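Local coordinates for protein lasso peptide isopeptidase AtxE2 (Asticcacaulis excentricus, PDB 5TXE) that hydrolyses the isopeptide bond of the threaded lasso peptides astexin-2 and astexin-3, turning them into linear peptides, at residues Ile49-Met52 against Thr57-Leu60. The protein carries 1 engineered substitution. Sequence-based numbering, arbitrary orientation.
Sequences IGTM and TTPL
In Leu60, CG lies between the backbone N and the carbonyl carbon (chi1 45°), and this brings CD2 to the carbonyl O of Ile49, 3.7 Å away. In Ile49, CG2 stands anti to the backbone N, while CG1 lies beside it (chi1 -64°). The short branch of the isoleucine therefore faces Leu60, with CG2 lying 4.4 Å from Leu60 CB. Leu60 touches mainly backbone. Besides the contact of CD2, its CB packs 4.1 Å from CA of Gly50. Gly50, with no side chain and a positive phi of 80°, presents its CA to Leu60, and the CA atoms of Gly50 and Leu60 lie 5.1 Å apart. Further along, two methyls meet, CG2 of Thr51 and CG2 of Thr58, at 4.3 Å. Pro59 centres an inverse gamma turn, closed by Leu60 N bonding to Thr58 O at 2.8 Å. This turn separates the two contacting side chains of its segment, Thr58 and Leu60.

Polar atoms here are bonded to other residues. Thr51 OG1 bonds to Asn127 O, and Thr58 OG1 to Ser55 N. Arg372 NH1 binds the carbonyl oxygens of both Ile49 and Thr51. The two segments belong to one loop joining strands 48-49 and 61-63, which both pair with strand 69-78. Their antiparallel sheet is consistent with a propeller blade, as in prolyl oligopeptidase relatives. No hydrogen bond crosses between the segments, so the loop closes on itself through buried van der Waals contacts, partly side chain on backbone, while its polar atoms bond to Ser55 of the same loop and to Asn127 and Arg372, distant in sequence.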
loop_
_atom_site.group_PDB
_atom_site.type_symbol
_atom_site.label_atom_id
_atom_site.label_comp_id
_atom_site.label_asym_id
_atom_site.label_seq_id
_atom_site.Cartn_x
_atom_site.Cartn_y
_atom_site.Cartn_z
ATOM N N ILE A 49 8.459 -8.480 3.730
ATOM C CA ILE A 49 9.650 -7.655 3.791
ATOM C C ILE A 49 9.287 -6.258 3.359
ATOM O O ILE A 49 8.775 -6.064 2.247
ATOM C CB ILE A 49 10.713 -8.188 2.810
ATOM C CG1 ILE A 49 11.162 -9.580 3.228
ATOM C CG2 ILE A 49 11.897 -7.251 2.766
ATOM C CD1 ILE A 49 11.889 -10.353 2.138
ATOM N N GLY A 50 9.458 -5.292 4.247
ATOM C CA GLY A 50 9.100 -3.883 3.947
ATOM C C GLY A 50 7.606 -3.568 4.087
ATOM O O GLY A 50 6.813 -4.404 4.463
ATOM N N THR A 51 7.223 -2.346 3.761
ATOM C CA THR A 51 5.845 -1.905 3.939
ATOM C C THR A 51 4.912 -2.717 3.070
ATOM O O THR A 51 5.299 -3.313 2.026
ATOM C CB THR A 51 5.725 -0.350 3.697
ATOM O OG1 THR A 51 4.470 0.151 4.114
ATOM C CG2 THR A 51 5.946 0.035 2.252
ATOM N N MET A 52 3.659 -2.678 3.466
ATOM C CA MET A 52 2.642 -3.493 2.860
ATOM C C MET A 52 2.607 -3.370 1.355
ATOM O O MET A 52 2.604 -4.362 0.664
ATOM C CB MET A 52 1.258 -3.124 3.387
ATOM C CG MET A 52 1.125 -3.445 4.872
ATOM S SD MET A 52 -0.587 -3.262 5.467
ATOM C CE MET A 52 -1.493 -3.709 3.963
ATOM N N THR A 57 10.779 1.872 -5.957
ATOM C CA THR A 57 11.662 2.682 -5.140
ATOM C C THR A 57 11.512 2.461 -3.650
ATOM O O THR A 57 12.031 3.229 -2.844
ATOM C CB THR A 57 11.428 4.193 -5.418
ATOM O OG1 THR A 57 10.110 4.523 -5.049
ATOM C CG2 THR A 57 11.518 4.501 -6.905
ATOM N N THR A 58 10.781 1.436 -3.246
ATOM C CA THR A 58 10.631 1.181 -1.807
ATOM C C THR A 58 11.975 0.741 -1.259
ATOM O O THR A 58 12.510 -0.303 -1.684
ATOM C CB THR A 58 9.586 0.079 -1.558
ATOM O OG1 THR A 58 8.287 0.521 -1.990
ATOM C CG2 THR A 58 9.560 -0.269 -0.067
ATOM N N PRO A 59 12.533 1.479 -0.301
ATOM C CA PRO A 59 13.929 1.172 0.109
ATOM C C PRO A 59 14.076 0.029 1.122
ATOM O O PRO A 59 14.607 0.223 2.220
ATOM C CB PRO A 59 14.381 2.477 0.738
ATOM C CG PRO A 59 13.105 3.056 1.335
ATOM C CD PRO A 59 11.988 2.647 0.411
ATOM N N LEU A 60 13.622 -1.147 0.747
ATOM C CA LEU A 60 13.413 -2.238 1.708
ATOM C C LEU A 60 14.638 -3.133 1.950
ATOM O O LEU A 60 14.577 -4.079 2.772
ATOM C CB LEU A 60 12.180 -3.092 1.326
ATOM C CG LEU A 60 11.994 -3.507 -0.107
ATOM C CD1 LEU A 60 13.146 -4.412 -0.511
ATOM C CD2 LEU A 60 10.667 -4.246 -0.303
#